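Uncharacterized protein (Vanderwaltozyma polyspora, PDB 5THE) is a budding-yeast Argonaute whose C-terminal lobe binds RNA and contributes to the selectivity of RNA target cleavage. Local coordinates at residues A[218-221]-A[222-226]; A[233-236]-A[237-240]; A[348-351]-A[352-355]. All coordinates share one frame; numbering follows the deposited sequence.

Contact 1. Residues A[218-221]-A[222-226]. With nucleotides of chain B.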
# COMPACT_ATOMS: atom_id res chain seq x y z
N VAL A 218 16.25 -8.96 1.11
CA VAL A 218 16.43 -9.10 2.54
C VAL A 218 17.87 -8.67 2.82
O VAL A 218 18.78 -9.02 2.06
CB VAL A 218 16.10 -10.57 2.89
CG1 VAL A 218 17.31 -11.46 3.05
CG2 VAL A 218 15.05 -10.69 3.95
N VAL A 219 18.07 -7.81 3.82
CA VAL A 219 19.43 -7.45 4.23
C VAL A 219 19.99 -8.58 5.08
O VAL A 219 19.35 -9.00 6.06
CB VAL A 219 19.45 -6.10 4.98
CG1 VAL A 219 20.87 -5.75 5.47
CG2 VAL A 219 18.95 -4.98 4.08
N TRP A 220 21.16 -9.08 4.69
CA TRP A 220 21.73 -10.27 5.30
C TRP A 220 21.94 -10.10 6.80
O TRP A 220 21.67 -11.03 7.57
CB TRP A 220 23.06 -10.60 4.62
CG TRP A 220 23.82 -11.77 5.20
CD1 TRP A 220 25.15 -11.79 5.51
CD2 TRP A 220 23.30 -13.07 5.54
NE1 TRP A 220 25.50 -13.02 6.01
CE2 TRP A 220 24.39 -13.83 6.04
CE3 TRP A 220 22.04 -13.67 5.47
CZ2 TRP A 220 24.24 -15.15 6.46
CZ3 TRP A 220 21.90 -14.99 5.90
CH2 TRP A 220 23.00 -15.72 6.38
N ASP A 221 22.42 -8.94 7.25
CA ASP A 221 22.65 -8.79 8.69
C ASP A 221 21.35 -8.84 9.48
O ASP A 221 21.37 -9.15 10.68
CB ASP A 221 23.41 -7.51 9.02
CG ASP A 221 24.89 -7.60 8.62
OD1 ASP A 221 25.41 -8.73 8.51
OD2 ASP A 221 25.53 -6.54 8.43
N ASN A 222 20.21 -8.59 8.83
CA ASN A 222 18.93 -8.80 9.48
C ASN A 222 18.50 -10.26 9.38
O ASN A 222 18.18 -10.90 10.39
CB ASN A 222 17.85 -7.92 8.84
CG ASN A 222 18.09 -6.46 9.07
OD1 ASN A 222 18.72 -6.07 10.06
ND2 ASN A 222 17.59 -5.63 8.16
N PHE A 223 18.46 -10.78 8.15
CA PHE A 223 17.97 -12.13 7.90
C PHE A 223 18.72 -13.16 8.73
O PHE A 223 18.11 -14.07 9.31
CB PHE A 223 18.11 -12.45 6.40
CG PHE A 223 17.49 -13.75 5.97
CD1 PHE A 223 16.26 -14.14 6.47
CD2 PHE A 223 18.13 -14.57 5.05
CE1 PHE A 223 15.69 -15.34 6.07
CE2 PHE A 223 17.55 -15.77 4.63
CZ PHE A 223 16.33 -16.15 5.15
N LYS A 224 20.04 -13.00 8.83
CA LYS A 224 20.88 -13.98 9.52
C LYS A 224 20.56 -14.11 11.01
O LYS A 224 21.03 -15.06 11.64
CB LYS A 224 22.36 -13.61 9.33
CG LYS A 224 22.85 -12.53 10.25
CD LYS A 224 24.20 -11.99 9.79
CE LYS A 224 25.15 -13.12 9.40
NZ LYS A 224 25.38 -14.08 10.51
N LYS A 225 19.78 -13.19 11.59
CA LYS A 225 19.41 -13.32 12.99
C LYS A 225 18.42 -14.45 13.23
O LYS A 225 18.25 -14.88 14.37
CB LYS A 225 18.81 -12.01 13.52
CG LYS A 225 19.73 -10.80 13.44
CD LYS A 225 18.94 -9.54 13.76
CE LYS A 225 19.77 -8.31 13.53
NZ LYS A 225 19.06 -7.03 13.82
N ASN A 226 17.74 -14.93 12.18
CA ASN A 226 16.83 -16.06 12.28
C ASN A 226 15.67 -15.79 13.25
O ASN A 226 15.27 -16.66 14.02
CB ASN A 226 17.58 -17.34 12.67
CG ASN A 226 18.65 -17.69 11.67
OD1 ASN A 226 18.45 -17.52 10.47
ND2 ASN A 226 19.80 -18.18 12.15
P A B 2 15.26 -5.55 5.28
OP1 A B 2 15.62 -4.23 5.86
OP2 A B 2 15.98 -6.80 5.68
O5' A B 2 13.70 -5.77 5.52
C5' A B 2 12.98 -6.76 4.78
C4' A B 2 11.69 -7.11 5.47
O4' A B 2 11.98 -7.80 6.70
C3' A B 2 10.84 -5.93 5.92
O3' A B 2 10.08 -5.39 4.88
C2' A B 2 10.01 -6.54 7.04
O2' A B 2 9.00 -7.38 6.49
C1' A B 2 11.04 -7.43 7.70
N9 A B 2 11.81 -6.75 8.76
C8 A B 2 12.95 -6.00 8.60
N7 A B 2 13.45 -5.55 9.71
C5 A B 2 12.60 -6.08 10.68
C6 A B 2 12.61 -5.97 12.06
N6 A B 2 13.55 -5.26 12.70
N1 A B 2 11.62 -6.60 12.75
C2 A B 2 10.70 -7.29 12.06
N3 A B 2 10.59 -7.47 10.73
C4 A B 2 11.58 -6.82 10.11
OP3 U B 1 11.03 -4.58 -1.58
P U B 1 11.59 -5.80 -0.96
OP1 U B 1 11.95 -6.77 -2.02
OP2 U B 1 10.68 -6.26 0.11
O5' U B 1 12.96 -5.41 -0.29
C5' U B 1 13.01 -4.81 1.00
C4' U B 1 14.39 -4.97 1.56
O4' U B 1 15.35 -4.26 0.72
C3' U B 1 14.59 -4.47 2.98
O3' U B 1 15.41 -5.40 3.69
C2' U B 1 15.34 -3.15 2.79
O2' U B 1 16.16 -2.77 3.87
C1' U B 1 16.16 -3.42 1.53
N1 U B 1 16.48 -2.20 0.76
C2 U B 1 17.80 -1.92 0.51
O2 U B 1 18.69 -2.66 0.88
N3 U B 1 18.05 -0.77 -0.19
C4 U B 1 17.11 0.12 -0.67
O4 U B 1 17.47 1.12 -1.30
C5 U B 1 15.75 -0.23 -0.36
C6 U B 1 15.49 -1.34 0.33
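Val219 O accepts two backbone donors as the chain turns from strand into helix. Phe223 N meets it at 2.9 Å with a nearly straight N-H (173°), in the carbonyl plane, while Asn222 N, also 2.9 Å from Val219 O, comes from above that plane. A second gripped atom belongs to the RNA: OP2 of A2 of chain B lies 3.0 Å from Val219 N and 3.2 Å from Asn222 ND2, whose side-chain N-H points straight at it (179°). Asn222 suits this place because its amide N-H can donate to a phosphate oxygen, beside the Val219 N-H. In Argonautes this Rossmann-like part is the MID domain, which holds the 5' end of the guide; here strand 215-219 passes into helix 220-223 at that end. Away from the RNA, Trp220 presents an indole face to Lys224, whose CB sits 3.5 Å from the centroid of the six-membered ring in a CH-pi contact. Lys224 CG is placed between its N and carbonyl carbon (chi1 81°), and the bent chain crosses the indole before NZ pairs with Glu98. Phe223 CD2 lies at the edge of the indole, 3.9 Å from Trp220 CZ3, and Val218 CG1 packs 3.6 Å from Phe223 CB.

Contact 2. Residues A[233-236]-A[237-240]. With nucleotides of chain B.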
# COMPACT_ATOMS: atom_id res chain seq x y z
N ASN A 233 7.17 -11.40 9.02
CA ASN A 233 6.92 -10.16 8.29
C ASN A 233 7.35 -10.28 6.83
O ASN A 233 6.63 -9.83 5.94
CB ASN A 233 7.64 -8.99 8.97
CG ASN A 233 7.00 -8.64 10.31
OD1 ASN A 233 5.87 -9.01 10.58
ND2 ASN A 233 7.73 -7.92 11.15
N VAL A 234 8.52 -10.87 6.59
CA VAL A 234 9.02 -11.03 5.22
C VAL A 234 8.00 -11.77 4.37
O VAL A 234 7.68 -11.37 3.25
CB VAL A 234 10.38 -11.75 5.23
CG1 VAL A 234 10.71 -12.29 3.83
CG2 VAL A 234 11.49 -10.81 5.72
N VAL A 235 7.46 -12.88 4.90
CA VAL A 235 6.60 -13.73 4.08
C VAL A 235 5.23 -13.10 3.87
O VAL A 235 4.52 -13.49 2.94
CB VAL A 235 6.50 -15.14 4.71
CG1 VAL A 235 5.56 -15.15 5.91
CG2 VAL A 235 6.12 -16.19 3.66
N MET A 236 4.84 -12.14 4.71
CA MET A 236 3.62 -11.39 4.43
C MET A 236 3.68 -10.81 3.03
O MET A 236 2.74 -10.95 2.23
CB MET A 236 3.41 -10.28 5.46
CG MET A 236 3.08 -10.81 6.86
SD MET A 236 2.63 -9.53 8.03
CE MET A 236 0.87 -9.35 7.78
N LYS A 237 4.82 -10.21 2.69
CA LYS A 237 5.00 -9.59 1.39
C LYS A 237 5.05 -10.63 0.28
O LYS A 237 4.44 -10.46 -0.77
CB LYS A 237 6.28 -8.73 1.40
CG LYS A 237 6.17 -7.54 2.37
CD LYS A 237 7.44 -7.32 3.21
CE LYS A 237 8.64 -6.85 2.37
NZ LYS A 237 8.43 -5.53 1.69
N MET A 238 5.79 -11.73 0.51
CA MET A 238 5.86 -12.80 -0.48
C MET A 238 4.47 -13.33 -0.79
O MET A 238 4.10 -13.49 -1.96
CB MET A 238 6.74 -13.93 0.05
CG MET A 238 8.18 -13.51 0.30
SD MET A 238 9.11 -14.91 0.96
CE MET A 238 10.81 -14.32 0.79
N ASN A 239 3.69 -13.60 0.26
CA ASN A 239 2.36 -14.17 0.07
C ASN A 239 1.49 -13.26 -0.79
O ASN A 239 0.78 -13.74 -1.68
CB ASN A 239 1.70 -14.42 1.43
CG ASN A 239 0.42 -15.28 1.33
OD1 ASN A 239 -0.53 -15.07 2.06
ND2 ASN A 239 0.43 -16.26 0.47
N LEU A 240 1.55 -11.95 -0.55
CA LEU A 240 0.82 -11.01 -1.41
C LEU A 240 1.28 -11.10 -2.85
O LEU A 240 0.46 -11.16 -3.78
CB LEU A 240 0.96 -9.58 -0.88
CG LEU A 240 0.27 -9.31 0.47
CD1 LEU A 240 0.62 -7.91 0.99
CD2 LEU A 240 -1.26 -9.49 0.36
P A B 2 15.26 -5.55 5.28
OP1 A B 2 15.62 -4.23 5.86
OP2 A B 2 15.98 -6.80 5.68
O5' A B 2 13.70 -5.77 5.52
C5' A B 2 12.98 -6.76 4.78
C4' A B 2 11.69 -7.11 5.47
O4' A B 2 11.98 -7.80 6.70
C3' A B 2 10.84 -5.93 5.92
O3' A B 2 10.08 -5.39 4.88
C2' A B 2 10.01 -6.54 7.04
O2' A B 2 9.00 -7.38 6.49
C1' A B 2 11.04 -7.43 7.70
N9 A B 2 11.81 -6.75 8.76
C8 A B 2 12.95 -6.00 8.60
N7 A B 2 13.45 -5.55 9.71
C5 A B 2 12.60 -6.08 10.68
C6 A B 2 12.61 -5.97 12.06
N6 A B 2 13.55 -5.26 12.70
N1 A B 2 11.62 -6.60 12.75
C2 A B 2 10.70 -7.29 12.06
N3 A B 2 10.59 -7.47 10.73
C4 A B 2 11.58 -6.82 10.11
P A B 3 9.75 -3.83 4.87
OP1 A B 3 9.05 -3.65 3.56
OP2 A B 3 10.98 -3.04 5.18
O5' A B 3 8.72 -3.65 6.08
C5' A B 3 7.47 -4.31 6.04
C4' A B 3 6.78 -4.26 7.37
O4' A B 3 7.49 -5.05 8.36
C3' A B 3 6.68 -2.89 8.01
O3' A B 3 5.64 -2.13 7.45
C2' A B 3 6.46 -3.23 9.48
O2' A B 3 5.11 -3.62 9.69
C1' A B 3 7.37 -4.45 9.63
N9 A B 3 8.70 -4.01 10.05
C8 A B 3 9.69 -3.48 9.26
N7 A B 3 10.75 -3.12 9.94
C5 A B 3 10.42 -3.43 11.25
C6 A B 3 11.13 -3.28 12.43
N6 A B 3 12.37 -2.76 12.44
N1 A B 3 10.52 -3.69 13.56
C2 A B 3 9.27 -4.20 13.49
N3 A B 3 8.48 -4.38 12.42
C4 A B 3 9.14 -3.97 11.33
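Met238 lies alongside Val234 one turn earlier, both side chains pointing the same way, with CE reaching to 3.7 Å from Val234 CG1. The unbranched thioether runs extended beyond CG, which lets the terminal CE reach that branch. Val234 has a second role: its other branch, CG2, stands opposite the carbonyl carbon and comes 3.2 Å from O4' of A2 of chain B, so one beta-branched residue touches both protein and ribose. Asn233 brings ND2 to 2.9 Å from N3 of the same nucleotide, at the minor-groove side of the adenine. Lys237 curls through three bends to place NZ 2.7 Å from OP1 of A3 of chain B, a hydrogen bond, while its CE passes the O3' of A2. NZ also makes a salt bridge to the 5' phosphate of U1 and a hydrogen bond to Ile549 O; a long cationic chain suits a site between two phosphates. In the backbone, Asn239 N bonds soundly to Val235 O at 2.8 Å, while both bonds to Val234 O are weak. Asn233, Val234 and Lys237 meet the RNA, while Val234, Val235 and Met238 pack on Phe106 of helix 95-111, and Met238 also on strands 185-191 and 215-219.

Contact 3. Residues A[348-351]-A[352-355]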
# COMPACT_ATOMS: atom_id res chain seq x y z
N VAL A 348 -3.58 21.55 -0.76
CA VAL A 348 -4.92 22.09 -0.60
C VAL A 348 -5.30 22.98 -1.78
O VAL A 348 -6.45 22.96 -2.24
CB VAL A 348 -5.00 22.85 0.73
CG1 VAL A 348 -6.31 23.60 0.84
CG2 VAL A 348 -4.83 21.87 1.88
N ASP A 349 -4.35 23.77 -2.30
CA ASP A 349 -4.73 24.67 -3.39
C ASP A 349 -4.91 23.93 -4.70
O ASP A 349 -5.39 24.54 -5.66
CB ASP A 349 -3.71 25.80 -3.55
CG ASP A 349 -2.28 25.34 -3.36
OD1 ASP A 349 -1.96 24.20 -3.75
OD2 ASP A 349 -1.48 26.13 -2.82
N GLN A 350 -4.60 22.64 -4.76
CA GLN A 350 -4.81 21.85 -5.96
C GLN A 350 -6.14 21.10 -5.97
O GLN A 350 -6.46 20.44 -6.97
CB GLN A 350 -3.64 20.87 -6.12
CG GLN A 350 -2.29 21.55 -6.38
CD GLN A 350 -2.26 22.37 -7.68
OE1 GLN A 350 -3.13 22.23 -8.56
NE2 GLN A 350 -1.26 23.23 -7.81
N PHE A 351 -6.93 21.19 -4.89
CA PHE A 351 -8.14 20.39 -4.76
C PHE A 351 -9.09 20.62 -5.94
O PHE A 351 -9.67 19.67 -6.48
CB PHE A 351 -8.87 20.71 -3.46
CG PHE A 351 -8.23 20.14 -2.23
CD1 PHE A 351 -7.14 19.29 -2.32
CD2 PHE A 351 -8.73 20.45 -0.97
CE1 PHE A 351 -6.56 18.76 -1.18
CE2 PHE A 351 -8.16 19.93 0.18
CZ PHE A 351 -7.08 19.08 0.08
N SER A 352 -9.26 21.88 -6.33
CA SER A 352 -10.19 22.19 -7.40
C SER A 352 -9.78 21.51 -8.70
O SER A 352 -10.62 21.02 -9.46
CB SER A 352 -10.28 23.71 -7.58
OG SER A 352 -11.42 24.05 -8.35
N GLN A 353 -8.47 21.45 -8.95
CA GLN A 353 -7.95 20.80 -10.14
C GLN A 353 -8.06 19.28 -10.04
O GLN A 353 -8.28 18.61 -11.06
CB GLN A 353 -6.50 21.23 -10.37
CG GLN A 353 -6.39 22.66 -10.87
CD GLN A 353 -7.26 22.89 -12.10
OE1 GLN A 353 -8.38 23.39 -12.00
NE2 GLN A 353 -6.75 22.50 -13.27
N VAL A 354 -7.90 18.72 -8.84
CA VAL A 354 -8.14 17.28 -8.67
C VAL A 354 -9.55 16.92 -9.13
O VAL A 354 -9.76 15.92 -9.83
CB VAL A 354 -7.91 16.85 -7.21
CG1 VAL A 354 -8.44 15.43 -6.99
CG2 VAL A 354 -6.42 16.95 -6.83
N VAL A 355 -10.54 17.72 -8.75
CA VAL A 355 -11.90 17.40 -9.19
C VAL A 355 -12.07 17.72 -10.67
O VAL A 355 -12.50 16.87 -11.46
CB VAL A 355 -12.93 18.12 -8.31
CG1 VAL A 355 -14.33 17.72 -8.72
CG2 VAL A 355 -12.70 17.77 -6.84
O HOH W 1 -7.01 23.81 -7.66
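The first turn of helix 351-373 in the PIWI domain begins here, just after the loop that follows strand 339-344. Gln350 O receives Val354 N at 2.9 Å, nearly along the C=O axis, and Phe351 O receives Val355 N at 3.1 Å, so the regular i to i+4 ladder is established from these two carbonyls onward. One step earlier a water stands in for the direct bond: it donates to Asp349 O at 2.7 Å and accepts from Gln353 N at 3.1 Å. The water thus links Asp349 O to Gln353 N in the i to i+4 spacing.

Gln350 and Gln353 sit on the same side of this turn. Gln350 OE1 approaches Gln353 CB at 4.0 Å, and their amide planes are turned 68° apart, so the two chains meet by loose contact and not by stacking. Long, flexible amides fit a partly exposed surface like this, and both also touch Ile312.

Phe351 faces the interior. With CG set opposite its carbonyl carbon and next to its N (chi1 -75°), the ring folds back toward the preceding turn, and Val348 CA lies 3.7 Å above the ring plane, over its centre. A buried, flat aromatic suits this place because it can take Val348 CA on one face and Trp455 in an edge-to-face contact. Beta-branched Val354 and Val355 continue this apolar side: Val354 packs on Cys385 and Leu457, Val355 on Leu457 and Tyr458. Buried valines of this kind give the helix a compact face for strands 383-389 and 452-459. A helix that leaves one parallel strand, 339-344, lies against the sheet and leads to the next, 383-389, is the beta-alpha-beta crossover of the RNase H-like fold, to which PIWI domains belong.

From the N terminus, the three contacts come in series and none nests in or crosses another. Contact 1 closes the turn by which strand 215-219 enters helix 220-223; a short link then leads to helix 228-241, which carries contact 2. These two lie side by side, Val218 CG2 touching Val234 CG2 at 4.0 Å, and both face the first nucleotides of the RNA, so strand end and helix together form one wall of its binding site. Contact 3 starts helix 351-373 across the chain's centre, its nearest atoms about 26 Å from contact 2 and about 18 Å from the RNA. It belongs to the RNase H-like half of the lobe.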